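Local structure of stage II sporulation protein E (SpoIIE) (Moorella thermoacetica, 3ZT9) at residues Gly64-Asn67 with Ile68-Cys72; Pro121-Leu124 with Gly125-Tyr128; Arg174-Gly177 with Glu178-Arg182. The protein is probably a manganese-dependent serine/threonine phosphatase of the PP2C clan, acting in signal transduction linked to the bacterial stressosome. One frame throughout, in Å; residues are numbered along the deposited sequence. Where two conformers were deposited one is given.

In the fold
Contacts 1 and 2 lie on the same side of the alpha/beta sandwich, where helix 65-76 packs on the sheet, their centres about 12 Å apart, and meet where Tyr128 lies against Phe69 and Gln70. Contact 3 is on the last helix, 169-180, its centre about 30 Å from that of contact 1 and across the chain's centre. All three are partly buried. Contacts 1 and 3 are turns of alpha-helix, each with a buried apolar side and an exposed side where polar groups pair: water-bridged amides in contact 1, a salt bridge in contact 3. Contact 2, in the loop between strands 113-115 and 135-138, relies on backbone bonds of a bulged hairpin.

Contact 1: residues Gly64-Asn67 with Ile68-Cys72; sequences GLVN and IFQLC
The carbonyl of Gly64 opens the first turn of helix 65-76 by accepting the Ile68 N-H (Ile68 N to Gly64 O 3.0 Å), and the bonds from Phe69 N to Leu65 O, Gln70 N to Val66 O and Leu71 N to Asn67 O carry on the i to i+4 pattern of an alpha-helix. Gly64 is the N-cap residue; its positive phi of 97° would press a CB against the preceding carbonyl oxygen. On the inner side Ile68 lays CG1 against Gly64 O at 3.3 Å. The branch is brought there by chi1 of -73°, which sets CG1 beside the backbone N and anti to the carbonyl carbon, and Ile68 CD1 then leads on to a looser approach to Leu65 CD1 at 4.5 Å. An alanine in place of Ile68 would lack the CG1 and CD1 that lie against Gly64 O and would probably leave a gap toward Met57 of helix 43-60 and Leu86 of strand 82-90. The Phe69 ring presents its edge to Leu65 O, which lies in the ring plane with CD2 nearest; Leu86, Ala99 and Val101 of the sheet pack against this ring, and the Leu65 side chain joins them at Gln97 and Ala99. The exposed side mixes Val66 with the amides of Asn67 and Gln70. Val66 and Gln70 run side by side and point the same way, Val66 CG1 resting 3.4 Å from Gln70 NE2, while the methylene CG of Gln70 lies over Val66 O. Asn67 gives its ND2 group to Thr63 OG1. Its other amide atom joins it to Gln70 through one water, which donates to Asn67 OD1 at 3.0 Å and to Gln70 OE1 at 2.7 Å.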
ATOM      1  N   GLY A  64       3.239 -13.509   9.088  1.00 29.96           N
ATOM      2  CA  GLY A  64       2.593 -14.011   7.879  1.00 35.34           C
ATOM      3  C   GLY A  64       1.354 -13.214   7.520  1.00 26.56           C
ATOM      4  O   GLY A  64       0.642 -12.741   8.392  1.00 21.27           O
ATOM      5  N   LEU A  65       1.123 -13.009   6.222  1.00 23.26           N
ATOM      6  CA  LEU A  65       0.069 -12.106   5.777  1.00 23.01           C
ATOM      7  C   LEU A  65      -1.334 -12.552   6.248  1.00 23.87           C
ATOM      8  O   LEU A  65      -2.201 -11.716   6.501  1.00 21.29           O
ATOM      9  CB  LEU A  65       0.119 -11.965   4.238  1.00 19.67           C
ATOM     10  CG  LEU A  65       1.092 -10.898   3.740  1.00 25.42           C
ATOM     11  CD1 LEU A  65       2.518 -11.293   4.170  1.00 24.01           C
ATOM     12  CD2 LEU A  65       0.986 -10.741   2.191  1.00 21.73           C
ATOM     13  N   VAL A  66      -1.577 -13.856   6.353  1.00 21.92           N
ATOM     14  CA  VAL A  66      -2.896 -14.290   6.790  1.00 22.72           C
ATOM     15  C   VAL A  66      -3.181 -13.763   8.180  1.00 23.89           C
ATOM     16  O   VAL A  66      -4.225 -13.148   8.434  1.00 24.38           O
ATOM     17  CB  VAL A  66      -3.023 -15.831   6.757  1.00 33.16           C
ATOM     18  CG1 VAL A  66      -4.253 -16.288   7.557  1.00 40.45           C
ATOM     19  CG2 VAL A  66      -3.064 -16.319   5.286  1.00 26.39           C
ATOM     20  N   ASN A  67      -2.243 -14.008   9.083  1.00 23.84           N
ATOM     21  CA  ASN A  67      -2.370 -13.489  10.441  1.00 27.26           C
ATOM     22  C   ASN A  67      -2.454 -11.963  10.453  1.00 23.06           C
ATOM     23  O   ASN A  67      -3.283 -11.385  11.162  1.00 21.17           O
ATOM     24  CB  ASN A  67      -1.204 -13.935  11.306  1.00 27.32           C
ATOM     25  CG  ASN A  67      -1.461 -13.688  12.777  1.00 39.30           C
ATOM     26  OD1 ASN A  67      -2.351 -14.299  13.375  1.00 40.58           O
ATOM     27  ND2 ASN A  67      -0.696 -12.784  13.368  1.00 41.92           N
ATOM     28  N   ILE A  68      -1.610 -11.310   9.665  1.00 24.52           N
ATOM     29  CA  ILE A  68      -1.576  -9.846   9.658  1.00 23.95           C
ATOM     30  C   ILE A  68      -2.943  -9.255   9.306  1.00 23.21           C
ATOM     31  O   ILE A  68      -3.446  -8.374  10.002  1.00 22.30           O
ATOM     32  CB  ILE A  68      -0.521  -9.303   8.705  1.00 19.72           C
ATOM     33  CG1 ILE A  68       0.886  -9.520   9.272  1.00 25.72           C
ATOM     34  CG2 ILE A  68      -0.748  -7.792   8.447  1.00 19.07           C
ATOM     35  CD1 ILE A  68       1.980  -9.459   8.192  1.00 23.73           C
ATOM     36  N   PHE A  69      -3.574  -9.780   8.265  1.00 20.18           N
ATOM     37  CA  PHE A  69      -4.843  -9.226   7.805  1.00 21.37           C
ATOM     38  C   PHE A  69      -5.976  -9.608   8.730  1.00 20.01           C
ATOM     39  O   PHE A  69      -6.877  -8.817   8.944  1.00 22.58           O
ATOM     40  CB  PHE A  69      -5.118  -9.674   6.347  1.00 20.24           C
ATOM     41  CG  PHE A  69      -4.483  -8.776   5.328  1.00 18.48           C
ATOM     42  CD1 PHE A  69      -5.157  -7.660   4.866  1.00 23.07           C
ATOM     43  CD2 PHE A  69      -3.209  -9.012   4.895  1.00 21.44           C
ATOM     44  CE1 PHE A  69      -4.563  -6.785   3.946  1.00 26.15           C
ATOM     45  CE2 PHE A  69      -2.604  -8.170   3.960  1.00 19.74           C
ATOM     46  CZ  PHE A  69      -3.287  -7.053   3.481  1.00 19.97           C
ATOM     47  N   GLN A  70      -5.903 -10.805   9.316  1.00 23.05           N
ATOM     48  CA  GLN A  70      -6.924 -11.273  10.262  1.00 22.84           C
ATOM     49  C   GLN A  70      -6.899 -10.427  11.540  1.00 24.05           C
ATOM     50  O   GLN A  70      -7.936 -10.023  12.022  1.00 25.78           O
ATOM     51  CB  GLN A  70      -6.769 -12.780  10.573  1.00 26.58           C
ATOM     52  CG  GLN A  70      -7.224 -13.686   9.423  1.00 36.45           C
ATOM     53  CD  GLN A  70      -6.995 -15.162   9.698  1.00 47.02           C
ATOM     54  OE1 GLN A  70      -6.417 -15.539  10.721  1.00 44.69           O
ATOM     55  NE2 GLN A  70      -7.454 -16.007   8.785  1.00 45.46           N
ATOM     56  N   LEU A  71      -5.720 -10.107  12.068  1.00 20.52           N
ATOM     57  CA  LEU A  71      -5.661  -9.206  13.215  1.00 24.28           C
ATOM     58  C   LEU A  71      -6.133  -7.782  12.846  1.00 28.63           C
ATOM     59  O   LEU A  71      -6.802  -7.135  13.647  1.00 26.78           O
ATOM     60  CB  LEU A  71      -4.270  -9.162  13.861  1.00 30.61           C
ATOM     61  CG  LEU A  71      -4.163  -8.205  15.075  1.00 64.21           C
ATOM     62  CD1 LEU A  71      -4.513  -6.796  14.690  1.00 73.64           C
ATOM     63  CD2 LEU A  71      -5.046  -8.576  16.258  1.00 67.16           C
ATOM     64  N   CYS A  72      -5.760  -7.277  11.665  1.00 22.35           N
ATOM     65  CA  CYS A  72      -6.233  -5.965  11.207  0.58 18.72           C
ATOM     66  C   CYS A  72      -7.739  -5.884  11.270  1.00 22.74           C
ATOM     67  O   CYS A  72      -8.306  -4.912  11.784  1.00 24.96           O
ATOM     68  CB  CYS A  72      -5.848  -5.703   9.742  0.58 25.25           C
ATOM     69  SG  CYS A  72      -4.242  -5.036   9.499  0.58 21.38           S
TER
HETATM   70  O   HOH W   1      -5.296 -14.780  13.104  1.00 51.17           O

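Contact 2: residues Pro121-Leu124 with Gly125-Tyr128; sequences PGIL and GYNY
Asn127 turns its side chain back over Ile123 by a chi1 of 60°, which puts CG between its own backbone N and carbonyl carbon, and a chi2 near zero aims OD1 at the Ile123 N-H. That approach, Asn127 OD1 to Ile123 N at 2.4 Å, is too short to be trusted as modelled. The same N-H makes a weak bond from Ile123 N to Asn127 O at 3.3 Å. In return Ile123 O accepts two backbone N-H groups, Tyr126 N and Asn127 N, both at 3.0 Å. Gly122 faces Asn127 so closely that a CB would strike Asn127 O. On the side facing helix 65-76, Leu124 CD2 meets the Tyr128 ring near CE1 at 4.1 Å, the two side chains slanting across each other, and both pack on Phe69 of that helix. On the outer side Ile123 CG2 approaches Tyr126 CD2 at 4.3 Å, and the Tyr126 hydroxyl is hydrogen-bonded to Thr79 O. With Tyr126 and Asn127 both opposite Ile123, and a single antiparallel hydrogen-bonded pair between Ile123 and Asn127, the arrangement is a classic beta bulge at a tight reversal of the chain.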
ATOM      1  N   PRO A 121     -11.988  -8.940  -2.452  1.00 24.17           N
ATOM      2  CA  PRO A 121     -12.986  -7.971  -2.005  1.00 26.79           C
ATOM      3  C   PRO A 121     -13.222  -8.037  -0.496  1.00 26.14           C
ATOM      4  O   PRO A 121     -13.059  -9.070   0.140  1.00 24.43           O
ATOM      5  CB  PRO A 121     -14.259  -8.381  -2.764  1.00 36.65           C
ATOM      6  CG  PRO A 121     -14.072  -9.807  -3.091  1.00 33.27           C
ATOM      7  CD  PRO A 121     -12.588 -10.000  -3.285  1.00 36.18           C
ATOM      8  N   GLY A 122     -13.606  -6.915   0.079  1.00 24.69           N
ATOM      9  CA  GLY A 122     -13.961  -6.902   1.478  1.00 22.70           C
ATOM     10  C   GLY A 122     -13.622  -5.573   2.111  1.00 25.32           C
ATOM     11  O   GLY A 122     -13.060  -4.705   1.471  1.00 19.62           O
ATOM     12  N   ILE A 123     -13.944  -5.447   3.393  1.00 23.70           N
ATOM     13  CA  ILE A 123     -13.633  -4.253   4.176  1.00 25.13           C
ATOM     14  C   ILE A 123     -13.160  -4.731   5.537  1.00 27.75           C
ATOM     15  O   ILE A 123     -13.916  -5.370   6.257  1.00 22.90           O
ATOM     16  CB  ILE A 123     -14.864  -3.332   4.397  1.00 28.42           C
ATOM     17  CG1 ILE A 123     -15.355  -2.798   3.053  1.00 36.44           C
ATOM     18  CG2 ILE A 123     -14.480  -2.153   5.386  1.00 23.17           C
ATOM     19  CD1 ILE A 123     -16.663  -2.014   3.128  1.00 40.65           C
ATOM     20  N   LEU A 124     -11.914  -4.432   5.878  1.00 19.88           N
ATOM     21  CA  LEU A 124     -11.367  -4.889   7.149  1.00 22.40           C
ATOM     22  C   LEU A 124     -12.169  -4.234   8.256  1.00 23.90           C
ATOM     23  O   LEU A 124     -12.385  -3.012   8.242  1.00 21.45           O
ATOM     24  CB  LEU A 124      -9.864  -4.563   7.253  1.00 18.37           C
ATOM     25  CG  LEU A 124      -9.047  -5.272   6.153  1.00 20.16           C
ATOM     26  CD1 LEU A 124      -7.633  -4.651   6.062  1.00 22.07           C
ATOM     27  CD2 LEU A 124      -8.989  -6.751   6.371  1.00 21.76           C
ATOM     28  N   GLY A 125     -12.602  -5.058   9.211  1.00 21.98           N
ATOM     29  CA  GLY A 125     -13.438  -4.619  10.308  1.00 26.89           C
ATOM     30  C   GLY A 125     -14.898  -4.977  10.152  1.00 33.08           C
ATOM     31  O   GLY A 125     -15.643  -4.994  11.132  1.00 32.63           O
ATOM     32  N   TYR A 126     -15.309  -5.286   8.924  1.00 30.56           N
ATOM     33  CA  TYR A 126     -16.713  -5.591   8.637  1.00 29.94           C
ATOM     34  C   TYR A 126     -16.988  -6.884   7.893  1.00 34.40           C
ATOM     35  O   TYR A 126     -17.818  -7.664   8.338  1.00 46.13           O
ATOM     36  CB  TYR A 126     -17.360  -4.401   7.941  1.00 32.73           C
ATOM     37  CG  TYR A 126     -17.563  -3.307   8.937  1.00 52.59           C
ATOM     38  CD1 TYR A 126     -18.657  -3.327   9.800  1.00 62.76           C
ATOM     39  CD2 TYR A 126     -16.626  -2.292   9.080  1.00 42.89           C
ATOM     40  CE1 TYR A 126     -18.835  -2.350  10.741  1.00 68.07           C
ATOM     41  CE2 TYR A 126     -16.798  -1.308  10.022  1.00 51.44           C
ATOM     42  CZ  TYR A 126     -17.904  -1.344  10.848  1.00 69.54           C
ATOM     43  OH  TYR A 126     -18.083  -0.369  11.787  1.00 79.81           O
ATOM     44  N   ASN A 127     -16.324  -7.111   6.765  1.00 31.39           N
ATOM     45  CA  ASN A 127     -16.579  -8.311   5.958  1.00 45.84           C
ATOM     46  C   ASN A 127     -15.278  -8.907   5.424  1.00 42.31           C
ATOM     47  O   ASN A 127     -14.766  -8.490   4.386  1.00 41.04           O
ATOM     48  CB  ASN A 127     -17.577  -8.028   4.816  1.00 54.46           C
ATOM     49  CG  ASN A 127     -17.083  -6.966   3.861  1.00 65.03           C
ATOM     50  OD1 ASN A 127     -15.986  -6.477   4.021  1.00 73.14           O
ATOM     51  ND2 ASN A 127     -17.886  -6.601   2.864  1.00 68.24           N
ATOM     52  N   TYR A 128     -14.745  -9.875   6.165  1.00 44.55           N
ATOM     53  CA  TYR A 128     -13.484 -10.528   5.821  1.00 41.53           C
ATOM     54  C   TYR A 128     -13.718 -11.529   4.670  1.00 40.23           C
ATOM     55  O   TYR A 128     -14.647 -12.326   4.733  1.00 40.34           O
ATOM     56  CB  TYR A 128     -12.885 -11.224   7.062  1.00 46.54           C
ATOM     57  CG  TYR A 128     -11.419 -11.529   6.911  1.00 46.79           C
ATOM     58  CD1 TYR A 128     -10.469 -10.530   7.073  1.00 41.08           C
ATOM     59  CD2 TYR A 128     -10.986 -12.806   6.573  1.00 49.70           C
ATOM     60  CE1 TYR A 128      -9.112 -10.796   6.909  1.00 31.89           C
ATOM     61  CE2 TYR A 128      -9.639 -13.086   6.407  1.00 48.32           C
ATOM     62  CZ  TYR A 128      -8.707 -12.075   6.572  1.00 40.01           C
ATOM     63  OH  TYR A 128      -7.367 -12.358   6.411  1.00 36.30           O
TER

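Contact 3: residues Arg174-Gly177 with Glu178-Arg182; sequences RLIG and EKYGR
Arg174 and Glu178, one helical turn apart, form the salt bridge of this contact, at the exposed edge of helix 169-180, beside strand 6-11. Arg174 NE at 3.0 Å and Arg174 NH2 at 3.3 Å both reach Glu178 OE2, so the guanidinium grips that one atom side-on. OE2 lies in the guanidinium plane, yet the two flat groups are turned 63° apart: NE comes from above the carboxylate plane, while NH2 meets the syn lone pair. An Arg174 chain extended from CG to NE, with CG anti to the backbone N (chi1 -172°), carries the guanidinium edge to Glu178 OE2. Backbone bonds follow the alpha-helical pattern, from Glu178 N to Arg174 O, Lys179 N to Leu175 O and Tyr180 N to Ile176 O, and finish with a weak one from Gly181 N to Gly177 O as the chain leaves the helix. Among apolar groups, Leu175 and Lys179 run alongside each other, Leu175 CD1 touching Lys179 CG at 3.7 Å, and Ile176 CG2 slants past Tyr180 CD2 at 4.1 Å. Around the helix, Ile176 packs on the loop residues Ile152 and Leu162, Tyr180 on Pro158, and Leu175 on Leu167, while Arg174 and Glu178 both lie against Tyr9 of strand 6-11, an outermost strand of its antiparallel sheet.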
ATOM      1  N   ARG A 174       5.615  12.386  -4.997  1.00 14.61           N
ATOM      2  CA  ARG A 174       4.936  13.675  -4.859  1.00 15.11           C
ATOM      3  C   ARG A 174       4.390  14.111  -6.202  1.00 17.29           C
ATOM      4  O   ARG A 174       3.251  14.570  -6.297  1.00 18.50           O
ATOM      5  CB  ARG A 174       5.871  14.753  -4.335  1.00 17.77           C
ATOM      6  CG  ARG A 174       5.124  16.013  -4.009  1.00 20.63           C
ATOM      7  CD  ARG A 174       6.022  17.120  -3.546  1.00 19.91           C
ATOM      8  NE  ARG A 174       5.257  18.365  -3.617  1.00 35.45           N
ATOM      9  CZ  ARG A 174       5.661  19.533  -3.138  1.00 42.33           C
ATOM     10  NH1 ARG A 174       6.849  19.639  -2.557  1.00 37.29           N
ATOM     11  NH2 ARG A 174       4.869  20.593  -3.248  1.00 32.61           N
ATOM     12  N   LEU A 175       5.195  13.946  -7.244  1.00 16.99           N
ATOM     13  CA  LEU A 175       4.741  14.327  -8.588  1.00 16.02           C
ATOM     14  C   LEU A 175       3.539  13.450  -8.985  1.00 15.57           C
ATOM     15  O   LEU A 175       2.556  13.931  -9.526  1.00 18.62           O
ATOM     16  CB  LEU A 175       5.862  14.171  -9.595  1.00 16.10           C
ATOM     17  CG  LEU A 175       5.477  14.390 -11.075  1.00 15.28           C
ATOM     18  CD1 LEU A 175       4.939  15.812 -11.261  1.00 14.84           C
ATOM     19  CD2 LEU A 175       6.695  14.133 -12.034  1.00 16.78           C
ATOM     20  N   ILE A 176       3.644  12.165  -8.727  1.00 15.69           N
ATOM     21  CA  ILE A 176       2.530  11.245  -9.034  1.00 12.77           C
ATOM     22  C   ILE A 176       1.270  11.648  -8.300  1.00 21.60           C
ATOM     23  O   ILE A 176       0.205  11.733  -8.906  1.00 21.35           O
ATOM     24  CB  ILE A 176       2.919   9.818  -8.738  1.00 14.62           C
ATOM     25  CG1 ILE A 176       3.935   9.361  -9.801  1.00 14.74           C
ATOM     26  CG2 ILE A 176       1.662   8.918  -8.758  1.00 19.85           C
ATOM     27  CD1 ILE A 176       4.586   7.972  -9.471  1.00 19.43           C
ATOM     28  N   GLY A 177       1.374  11.908  -7.006  1.00 13.47           N
ATOM     29  CA  GLY A 177       0.200  12.300  -6.239  1.00 15.70           C
ATOM     30  C   GLY A 177      -0.430  13.588  -6.758  1.00 19.99           C
ATOM     31  O   GLY A 177      -1.638  13.704  -6.837  1.00 19.84           O
ATOM     32  N   GLU A 178       0.409  14.557  -7.121  1.00 16.43           N
ATOM     33  CA  GLU A 178      -0.055  15.853  -7.597  1.00 17.61           C
ATOM     34  C   GLU A 178      -0.648  15.796  -9.016  1.00 22.83           C
ATOM     35  O   GLU A 178      -1.693  16.416  -9.276  1.00 27.42           O
ATOM     36  CB  GLU A 178       1.094  16.894  -7.520  1.00 16.43           C
ATOM     37  CG  GLU A 178       1.353  17.278  -6.103  1.00 17.19           C
ATOM     38  CD  GLU A 178       2.582  18.121  -5.903  1.00 26.61           C
ATOM     39  OE1 GLU A 178       3.501  18.027  -6.717  1.00 30.65           O
ATOM     40  OE2 GLU A 178       2.619  18.834  -4.893  1.00 32.71           O
ATOM     41  N   LYS A 179      -0.042  15.017  -9.900  1.00 19.32           N
ATOM     42  CA  LYS A 179      -0.527  14.927 -11.292  1.00 18.69           C
ATOM     43  C   LYS A 179      -1.769  14.077 -11.379  1.00 27.74           C
ATOM     44  O   LYS A 179      -2.674  14.393 -12.130  1.00 23.58           O
ATOM     45  CB  LYS A 179       0.505  14.274 -12.228  1.00 22.45           C
ATOM     46  CG  LYS A 179       1.605  15.170 -12.722  1.00 27.96           C
ATOM     47  CD  LYS A 179       1.071  16.290 -13.604  1.00 29.81           C
ATOM     48  CE  LYS A 179       2.234  17.121 -14.166  1.00 15.42           C
ATOM     49  NZ  LYS A 179       1.726  18.430 -14.655  1.00 19.92           N
ATOM     50  N   TYR A 180      -1.784  12.974 -10.636  1.00 17.97           N
ATOM     51  CA  TYR A 180      -2.811  11.938 -10.831  1.00 20.58           C
ATOM     52  C   TYR A 180      -3.823  11.829  -9.700  1.00 20.83           C
ATOM     53  O   TYR A 180      -4.852  11.174  -9.850  1.00 22.06           O
ATOM     54  CB  TYR A 180      -2.126  10.589 -11.071  1.00 18.62           C
ATOM     55  CG  TYR A 180      -1.247  10.650 -12.283  1.00 23.89           C
ATOM     56  CD1 TYR A 180      -1.802  10.844 -13.556  1.00 32.16           C
ATOM     57  CD2 TYR A 180       0.138  10.571 -12.165  1.00 22.08           C
ATOM     58  CE1 TYR A 180      -0.995  10.929 -14.667  1.00 29.65           C
ATOM     59  CE2 TYR A 180       0.945  10.647 -13.286  1.00 26.51           C
ATOM     60  CZ  TYR A 180       0.364  10.838 -14.518  1.00 25.26           C
ATOM     61  OH  TYR A 180       1.170  10.912 -15.617  1.00 45.48           O
ATOM     62  N   GLY A 181      -3.539  12.461  -8.568  1.00 18.10           N
ATOM     63  CA  GLY A 181      -4.382  12.350  -7.375  1.00 19.33           C
ATOM     64  C   GLY A 181      -5.695  13.098  -7.539  1.00 26.21           C
ATOM     65  O   GLY A 181      -5.703  14.237  -7.983  1.00 24.56           O
ATOM     66  N   ARG A 182      -6.822  12.478  -7.197  1.00 16.19           N
ATOM     67  CA  ARG A 182      -8.090  13.218  -7.214  1.00 16.57           C
ATOM     68  C   ARG A 182      -8.129  14.200  -6.065  1.00 23.75           C
ATOM     69  O   ARG A 182      -7.638  13.900  -4.989  1.00 24.22           O
ATOM     70  CB  ARG A 182      -9.277  12.261  -7.047  1.00 23.29           C
ATOM     71  CG  ARG A 182      -9.351  11.196  -8.103  1.00 30.54           C
ATOM     72  CD  ARG A 182     -10.491  10.264  -7.788  1.00 48.40           C
ATOM     73  NE  ARG A 182     -11.755  10.986  -7.826  1.00 60.90           N
ATOM     74  CZ  ARG A 182     -12.909  10.453  -8.203  1.00 85.93           C
ATOM     75  NH1 ARG A 182     -12.970   9.176  -8.564  1.00 91.15           N
ATOM     76  NH2 ARG A 182     -14.005  11.195  -8.217  1.00 93.31           N
TER